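Local coordinates for protein BtGH115A (Bacteroides thetaiotaomicron, PDB 5BY3) that acts as a family GH115 4-O-methyl-alpha-glucuronidase, a glycoside hydrolase with specificity for decorated arabinogalactans, at residues G398-H403 / N735-Q740; N503-E506 / V512-V515; Y723-K726 / E731-E734. All blocks are in the same frame, centred on the assembly; numbering follows the deposited sequence.

Interaction 1 (G398-H403 / N735-Q740); sequences GRPHDH and NVLRNQ
Pro400 presses its ring against Val736 and Leu737, consecutive residues near the end of helix 730-738. Pro400 CD meets Val736 CG2 at 3.7 Å, and Pro400 CG lies equally close, 3.7 Å, to the branch carbon Leu737 CG, so one edge of the proline touches both helix residues. Leu737 CG stands opposite its own carbonyl carbon (chi1 -79°), which runs the side chain past Pro400 with the two pointing in opposite directions. From there the methyls part: Leu737 CD1 comes to 4.1 Å from Pro400 CB, and Leu737 CD2 to 4.1 Å from His401 CB. With an alanine at Leu737 the branch carbon and both methyls are gone, and a gap would probably open beside Pro400 CG and His401 CB.

The contact is buried and apolar, with no hydrogen bond across it. His401 ND1 donates to Asp402 O at 2.7 Å, nearly in the ring plane, which fixes the imidazole's rotation. Arg738 NE binds Gln740 O at 2.6 Å, bracing the turn where Asn739, with positive phi, leaves the helix.

A cis peptide precedes Pro400 in the loop between strand 388-393 of the parallel TIM-barrel sheet and helix 411-423. Trp732, on the same helix 730-738, also touches the proline, so the last turn of this helix packs the C-terminal region on the barrel loop, just ahead of strand 741-748.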
loop_
_atom_site.group_PDB
_atom_site.type_symbol
_atom_site.label_atom_id
_atom_site.label_comp_id
_atom_site.label_asym_id
_atom_site.label_seq_id
_atom_site.Cartn_x
_atom_site.Cartn_y
_atom_site.Cartn_z
ATOM N N GLY A 398 10.131 3.546 11.301
ATOM C CA GLY A 398 10.318 2.628 12.415
ATOM C C GLY A 398 11.446 1.653 12.224
ATOM O O GLY A 398 12.253 1.833 11.323
ATOM N N ARG A 399 11.488 0.641 13.099
ATOM C CA ARG A 399 12.515 -0.378 13.162
ATOM C C ARG A 399 12.134 -1.579 12.289
ATOM O O ARG A 399 10.949 -1.859 12.137
ATOM C CB ARG A 399 12.638 -0.908 14.597
ATOM C CG ARG A 399 11.418 -1.736 15.042
ATOM C CD ARG A 399 11.509 -2.119 16.493
ATOM N NE ARG A 399 11.353 -0.921 17.299
ATOM C CZ ARG A 399 11.435 -0.871 18.622
ATOM N NH1 ARG A 399 11.676 -1.958 19.363
ATOM N NH2 ARG A 399 11.259 0.291 19.195
ATOM N N PRO A 400 13.116 -2.307 11.750
ATOM C CA PRO A 400 14.569 -1.988 11.834
ATOM C C PRO A 400 15.037 -0.758 11.012
ATOM O O PRO A 400 16.129 -0.250 11.255
ATOM C CB PRO A 400 15.208 -3.260 11.284
ATOM C CG PRO A 400 14.203 -3.728 10.257
ATOM C CD PRO A 400 12.853 -3.467 10.874
ATOM N N HIS A 401 14.252 -0.285 10.035
ATOM C CA HIS A 401 14.649 0.941 9.278
ATOM C C HIS A 401 13.444 1.574 8.539
ATOM O O HIS A 401 12.649 0.843 7.979
ATOM C CB HIS A 401 15.805 0.617 8.303
ATOM C CG HIS A 401 16.498 1.825 7.785
ATOM N ND1 HIS A 401 15.898 2.697 6.900
ATOM C CD2 HIS A 401 17.721 2.342 8.065
ATOM C CE1 HIS A 401 16.727 3.704 6.661
ATOM N NE2 HIS A 401 17.839 3.509 7.352
ATOM N N ASP A 402 13.335 2.908 8.500
ATOM C CA ASP A 402 12.292 3.590 7.678
ATOM C C ASP A 402 12.451 3.250 6.189
ATOM O O ASP A 402 13.580 3.171 5.682
ATOM C CB ASP A 402 12.341 5.121 7.696
ATOM C CG ASP A 402 12.595 5.767 9.086
ATOM O OD1 ASP A 402 12.757 5.070 10.126
ATOM O OD2 ASP A 402 12.663 7.046 9.084
ATOM N N HIS A 403 11.315 3.033 5.510
ATOM C CA HIS A 403 11.255 3.180 4.077
ATOM C C HIS A 403 10.316 4.313 3.746
ATOM O O HIS A 403 9.097 4.121 3.675
ATOM C CB HIS A 403 10.890 1.878 3.356
ATOM C CG HIS A 403 9.739 1.116 3.949
ATOM N ND1 HIS A 403 9.832 0.441 5.155
ATOM C CD2 HIS A 403 8.485 0.880 3.474
ATOM C CE1 HIS A 403 8.682 -0.176 5.391
ATOM N NE2 HIS A 403 7.839 0.103 4.405
ATOM N N ASN A 735 14.829 -10.508 8.854
ATOM C CA ASN A 735 13.897 -11.041 7.878
ATOM C C ASN A 735 13.385 -9.909 6.975
ATOM O O ASN A 735 13.520 -9.993 5.787
ATOM C CB ASN A 735 12.710 -11.752 8.562
ATOM C CG ASN A 735 13.013 -13.219 8.982
ATOM O OD1 ASN A 735 14.150 -13.731 8.876
ATOM N ND2 ASN A 735 11.961 -13.902 9.463
ATOM N N VAL A 736 12.812 -8.852 7.530
ATOM C CA VAL A 736 12.116 -7.848 6.719
ATOM C C VAL A 736 13.036 -6.908 5.914
ATOM O O VAL A 736 12.623 -6.362 4.917
ATOM C CB VAL A 736 11.141 -7.019 7.575
ATOM C CG1 VAL A 736 10.039 -7.913 8.122
ATOM C CG2 VAL A 736 11.868 -6.294 8.708
ATOM N N LEU A 737 14.282 -6.729 6.355
ATOM C CA LEU A 737 15.255 -5.948 5.611
ATOM C C LEU A 737 15.650 -6.619 4.275
ATOM O O LEU A 737 15.870 -5.922 3.276
ATOM C CB LEU A 737 16.524 -5.708 6.456
ATOM C CG LEU A 737 16.539 -4.612 7.545
ATOM C CD1 LEU A 737 17.804 -4.615 8.423
ATOM C CD2 LEU A 737 16.304 -3.197 7.016
ATOM N N ARG A 738 15.760 -7.951 4.283
ATOM C CA ARG A 738 16.248 -8.725 3.147
ATOM C C ARG A 738 15.119 -9.470 2.422
ATOM O O ARG A 738 15.346 -10.121 1.406
ATOM C CB ARG A 738 17.359 -9.712 3.588
ATOM C CG ARG A 738 16.843 -10.844 4.431
ATOM C CD ARG A 738 17.930 -11.590 5.153
ATOM N NE ARG A 738 17.245 -12.441 6.085
ATOM C CZ ARG A 738 17.761 -12.940 7.210
ATOM N NH1 ARG A 738 19.031 -12.700 7.559
ATOM N NH2 ARG A 738 16.976 -13.681 7.980
ATOM N N ASN A 739 13.910 -9.361 2.971
ATOM C CA ASN A 739 12.741 -10.123 2.539
ATOM C C ASN A 739 13.031 -11.626 2.328
ATOM O O ASN A 739 12.534 -12.240 1.386
ATOM C CB ASN A 739 12.113 -9.489 1.299
ATOM C CG ASN A 739 11.426 -8.192 1.615
ATOM O OD1 ASN A 739 10.414 -8.147 2.345
ATOM N ND2 ASN A 739 11.993 -7.108 1.108
ATOM N N GLN A 740 13.837 -12.213 3.200
ATOM C CA GLN A 740 13.892 -13.673 3.272
ATOM C C GLN A 740 14.083 -14.117 4.703
ATOM O O GLN A 740 14.953 -13.561 5.417
ATOM C CB GLN A 740 15.055 -14.259 2.458
ATOM C CG GLN A 740 15.016 -14.039 0.964
ATOM C CD GLN A 740 16.108 -14.769 0.250
ATOM O OE1 GLN A 740 17.252 -14.767 0.682
ATOM N NE2 GLN A 740 15.763 -15.418 -0.841
#

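Interaction 2 (N503-E506 / V512-V515); sequences NTRE and VYRV
A loop that doubles back on itself, between helices 476-495 and 523-543, is closed here by Arg505 and Tyr513, the latter in a 3-10 turn that runs to Arg514. The closing bond is from backbone to backbone: Arg505 N donates to Tyr513 O at 2.7 Å, nearly straight at 164°. Beyond that bond the two side chains run alongside each other in the same direction. The guanidinium and ring planes are only 22° apart, and Tyr513 CE1 lies over one face of the guanidinium, 3.6 Å from Arg505 NE. The Arg505 chain bends at chi2 and chi3 to lie along the tyrosine, and its charged end goes on to Glu730 and Glu734 of helix 730-738, where two carboxylates probably hold it in place beside the ring.

Thr504 adds a smaller van der Waals contact, its methyl CG2 3.5 Å from the carbonyl oxygen Val515 O. On the other flank a salt bridge joins Glu506 to Arg514, but Glu506 is shared: its OE1 pairs with Arg620, and Arg514 takes the other oxygen. The carboxylate and guanidinium stand almost perpendicular, planes 84° apart, with Glu506 OE2 3.1 Å from Arg514 NH1.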
loop_
_atom_site.group_PDB
_atom_site.type_symbol
_atom_site.label_atom_id
_atom_site.label_comp_id
_atom_site.label_asym_id
_atom_site.label_seq_id
_atom_site.Cartn_x
_atom_site.Cartn_y
_atom_site.Cartn_z
ATOM N N ASN A 503 22.965 -0.711 5.434
ATOM C CA ASN A 503 23.001 -1.751 6.477
ATOM C C ASN A 503 23.027 -1.102 7.882
ATOM O O ASN A 503 23.826 -1.469 8.739
ATOM C CB ASN A 503 24.218 -2.710 6.260
ATOM C CG ASN A 503 24.094 -4.044 7.029
ATOM O OD1 ASN A 503 22.997 -4.448 7.457
ATOM N ND2 ASN A 503 25.230 -4.734 7.201
ATOM N N THR A 504 22.195 -0.091 8.093
ATOM C CA THR A 504 22.110 0.595 9.383
ATOM C C THR A 504 20.763 0.218 10.020
ATOM O O THR A 504 19.919 -0.405 9.389
ATOM C CB THR A 504 22.160 2.143 9.222
ATOM O OG1 THR A 504 21.169 2.556 8.291
ATOM C CG2 THR A 504 23.510 2.641 8.731
ATOM N N ARG A 505 20.559 0.573 11.279
ATOM C CA ARG A 505 19.258 0.397 11.920
ATOM C C ARG A 505 18.775 1.677 12.571
ATOM O O ARG A 505 19.566 2.597 12.855
ATOM C CB ARG A 505 19.254 -0.816 12.869
ATOM C CG ARG A 505 18.620 -2.000 12.176
ATOM C CD ARG A 505 19.423 -3.268 12.224
ATOM N NE ARG A 505 19.204 -3.942 13.490
ATOM C CZ ARG A 505 19.253 -5.260 13.682
ATOM N NH1 ARG A 505 19.485 -6.100 12.670
ATOM N NH2 ARG A 505 19.046 -5.731 14.894
ATOM N N GLU A 506 17.459 1.743 12.733
ATOM C CA GLU A 506 16.777 2.816 13.443
ATOM C C GLU A 506 16.099 2.235 14.676
ATOM O O GLU A 506 15.863 1.022 14.740
ATOM C CB GLU A 506 15.775 3.517 12.535
ATOM C CG GLU A 506 16.395 4.593 11.674
ATOM C CD GLU A 506 17.073 5.725 12.466
ATOM O OE1 GLU A 506 16.461 6.324 13.366
ATOM O OE2 GLU A 506 18.231 6.041 12.165
ATOM N N VAL A 512 26.146 2.455 17.152
ATOM C CA VAL A 512 26.874 1.708 16.116
ATOM C C VAL A 512 25.981 1.305 14.902
ATOM O O VAL A 512 26.452 1.187 13.761
ATOM C CB VAL A 512 27.708 0.531 16.712
ATOM C CG1 VAL A 512 26.856 -0.713 17.021
ATOM C CG2 VAL A 512 28.893 0.198 15.800
ATOM N N TYR A 513 24.690 1.137 15.156
ATOM C CA TYR A 513 23.739 0.759 14.116
ATOM C C TYR A 513 23.445 1.943 13.218
ATOM O O TYR A 513 22.708 1.809 12.273
ATOM C CB TYR A 513 22.407 0.298 14.714
ATOM C CG TYR A 513 22.443 -0.985 15.464
ATOM C CD1 TYR A 513 22.202 -2.196 14.816
ATOM C CD2 TYR A 513 22.650 -0.998 16.851
ATOM C CE1 TYR A 513 22.189 -3.389 15.514
ATOM C CE2 TYR A 513 22.635 -2.187 17.574
ATOM C CZ TYR A 513 22.411 -3.384 16.907
ATOM O OH TYR A 513 22.407 -4.582 17.609
ATOM N N ARG A 514 23.974 3.111 13.546
ATOM C CA ARG A 514 23.745 4.295 12.728
ATOM C C ARG A 514 24.947 4.563 11.822
ATOM O O ARG A 514 24.903 5.458 10.977
ATOM C CB ARG A 514 23.426 5.484 13.634
ATOM C CG ARG A 514 22.176 5.311 14.524
ATOM C CD ARG A 514 21.965 6.474 15.498
ATOM N NE ARG A 514 22.151 7.789 14.866
ATOM C CZ ARG A 514 21.244 8.394 14.100
ATOM N NH1 ARG A 514 20.067 7.815 13.868
ATOM N NH2 ARG A 514 21.523 9.573 13.557
ATOM N N VAL A 515 26.008 3.771 12.006
ATOM C CA VAL A 515 27.221 3.809 11.185
ATOM C C VAL A 515 26.955 2.961 9.934
ATOM O O VAL A 515 26.649 1.765 10.046
ATOM C CB VAL A 515 28.468 3.239 11.954
ATOM C CG1 VAL A 515 29.717 3.158 11.063
ATOM C CG2 VAL A 515 28.770 4.053 13.208
#

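Interaction 3 (Y723-K726 / E731-E734); sequences YETK and EWKE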
loop_
_atom_site.group_PDB
_atom_site.type_symbol
_atom_site.label_atom_id
_atom_site.label_comp_id
_atom_site.label_asym_id
_atom_site.label_seq_id
_atom_site.Cartn_x
_atom_site.Cartn_y
_atom_site.Cartn_z
ATOM N N TYR A 723 10.140 -21.404 11.182
ATOM C CA TYR A 723 10.731 -20.123 10.752
ATOM C C TYR A 723 9.808 -18.941 10.935
ATOM O O TYR A 723 10.131 -17.840 10.479
ATOM C CB TYR A 723 11.275 -20.165 9.296
ATOM C CG TYR A 723 10.204 -20.319 8.247
ATOM C CD1 TYR A 723 9.695 -21.583 7.916
ATOM C CD2 TYR A 723 9.671 -19.198 7.593
ATOM C CE1 TYR A 723 8.685 -21.721 6.969
ATOM C CE2 TYR A 723 8.653 -19.325 6.651
ATOM C CZ TYR A 723 8.175 -20.590 6.338
ATOM O OH TYR A 723 7.192 -20.711 5.401
ATOM N N GLU A 724 8.674 -19.151 11.609
ATOM C CA GLU A 724 7.838 -18.033 12.043
ATOM C C GLU A 724 8.701 -17.256 13.045
ATOM O O GLU A 724 9.617 -17.825 13.621
ATOM C CB GLU A 724 6.485 -18.503 12.636
ATOM C CG GLU A 724 6.452 -18.889 14.128
ATOM C CD GLU A 724 7.278 -20.124 14.525
ATOM O OE1 GLU A 724 7.692 -20.914 13.659
ATOM O OE2 GLU A 724 7.527 -20.320 15.744
ATOM N N THR A 725 8.455 -15.952 13.161
ATOM C CA THR A 725 9.053 -15.118 14.181
ATOM C C THR A 725 7.920 -14.582 15.070
ATOM O O THR A 725 6.711 -14.622 14.676
ATOM C CB THR A 725 9.801 -13.894 13.571
ATOM O OG1 THR A 725 8.883 -13.130 12.795
ATOM C CG2 THR A 725 10.932 -14.286 12.708
ATOM N N LYS A 726 8.326 -14.024 16.223
ATOM C CA LYS A 726 7.414 -13.474 17.235
ATOM C C LYS A 726 7.826 -12.054 17.530
ATOM O O LYS A 726 9.010 -11.781 17.717
ATOM C CB LYS A 726 7.462 -14.289 18.558
ATOM C CG LYS A 726 7.072 -15.777 18.488
ATOM C CD LYS A 726 5.595 -15.992 18.139
ATOM C CE LYS A 726 5.281 -17.465 17.910
ATOM N NZ LYS A 726 4.289 -17.612 16.811
ATOM N N GLU A 731 15.740 -11.687 14.629
ATOM C CA GLU A 731 15.464 -12.428 13.406
ATOM C C GLU A 731 14.407 -11.788 12.505
ATOM O O GLU A 731 14.575 -11.754 11.281
ATOM C CB GLU A 731 15.064 -13.868 13.691
ATOM C CG GLU A 731 15.129 -14.765 12.477
ATOM C CD GLU A 731 14.875 -16.208 12.829
ATOM O OE1 GLU A 731 13.699 -16.628 13.047
ATOM O OE2 GLU A 731 15.881 -16.938 12.858
ATOM N N TRP A 732 13.327 -11.301 13.101
ATOM C CA TRP A 732 12.316 -10.596 12.355
ATOM C C TRP A 732 12.918 -9.330 11.689
ATOM O O TRP A 732 12.503 -8.944 10.596
ATOM C CB TRP A 732 11.091 -10.274 13.226
ATOM C CG TRP A 732 10.093 -9.389 12.500
ATOM C CD1 TRP A 732 9.073 -9.783 11.660
ATOM C CD2 TRP A 732 10.091 -7.953 12.479
ATOM N NE1 TRP A 732 8.411 -8.667 11.151
ATOM C CE2 TRP A 732 9.015 -7.539 11.639
ATOM C CE3 TRP A 732 10.868 -6.974 13.113
ATOM C CZ2 TRP A 732 8.696 -6.191 11.442
ATOM C CZ3 TRP A 732 10.563 -5.631 12.871
ATOM C CH2 TRP A 732 9.493 -5.264 12.044
ATOM N N LYS A 733 13.904 -8.719 12.329
ATOM C CA LYS A 733 14.474 -7.464 11.832
ATOM C C LYS A 733 15.284 -7.796 10.593
ATOM O O LYS A 733 15.155 -7.142 9.582
ATOM C CB LYS A 733 15.353 -6.781 12.897
ATOM C CG LYS A 733 14.561 -5.951 13.904
ATOM C CD LYS A 733 15.453 -5.483 15.040
ATOM C CE LYS A 733 14.674 -4.714 16.111
ATOM N NZ LYS A 733 15.575 -4.386 17.264
ATOM N N GLU A 734 16.105 -8.826 10.715
ATOM C CA GLU A 734 16.859 -9.421 9.638
ATOM C C GLU A 734 15.916 -9.808 8.509
ATOM O O GLU A 734 16.177 -9.468 7.354
ATOM C CB GLU A 734 17.598 -10.664 10.165
ATOM C CG GLU A 734 19.099 -10.535 10.365
ATOM C CD GLU A 734 19.535 -9.137 10.767
ATOM O OE1 GLU A 734 19.234 -8.740 11.907
ATOM O OE2 GLU A 734 20.176 -8.430 9.953
#
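Thr725 and Trp732 are the main pair here, and the chain leaving strand 719-722 comes to them by way of Tyr723, which packs on Leu707 and on strand 741-748. Glu724 follows, its carbonyl oxygen O lying 4.3 Å from Glu731 OE1. Two oxygens at that distance make no bond, and both carboxylates are paired elsewhere, Glu724 OE2 with Lys706 and Glu731 OE1 with Arg743 of strand 741-748.

Thr725 carries the contact. Its CB points at the helix and fits beside the first turn, 3.9 Å from Trp732 CB, with its two branches going to different neighbours. The hydroxyl sits between the threonine's own backbone N and carbonyl carbon (chi1 58°), which brings Thr725 OG1 to the edge of the indole, near its plane and 3.5 Å from Trp732 CD1. The methyl takes the other direction, crossing obliquely over the end of Glu731, with Thr725 CG2 3.6 Å from Glu731 OE1 and 3.8 Å from Trp732 N. Glu731 gets there by an extended chain, CG anti to the backbone N (chi1 -164°). Lys726 then turns away from the helix, its NZ bonded to Asp705 O.

Trp732 is gripped mainly from outside: NE1 donates to Asp368, Arg374 makes a cation-pi contact with the ring, and the backbone N is hydrogen-bonded to Ser729 OG. Thr725 therefore fills the edge beside CD1 rather than holding the indole by a bond. No hydrogen bond or salt bridge crosses between 723-726 and 731-734, so this pairing rests on shape and van der Waals contact, with the directional bonds reaching past it to the barrel side and to the sheet.

Interactions 1 and 3 share helix 730-738 of the C-terminal region, with centres about 11 Å apart; interaction 2 lies about 12 Å from interaction 1 and 19 Å from interaction 3. Along the chain, interactions 2 and 3 follow one another, and both are nested inside the long excursion closed by interaction 1. They also touch directly. Pro400 O probably accepts a hydrogen bond from Glu506 N, joining the barrel loop to the loop 503-515, and Arg505 bridges to the shared helix. Barrel, inter-helix loop and C-terminal region thus meet around one short helix, tying sequence-distant parts together.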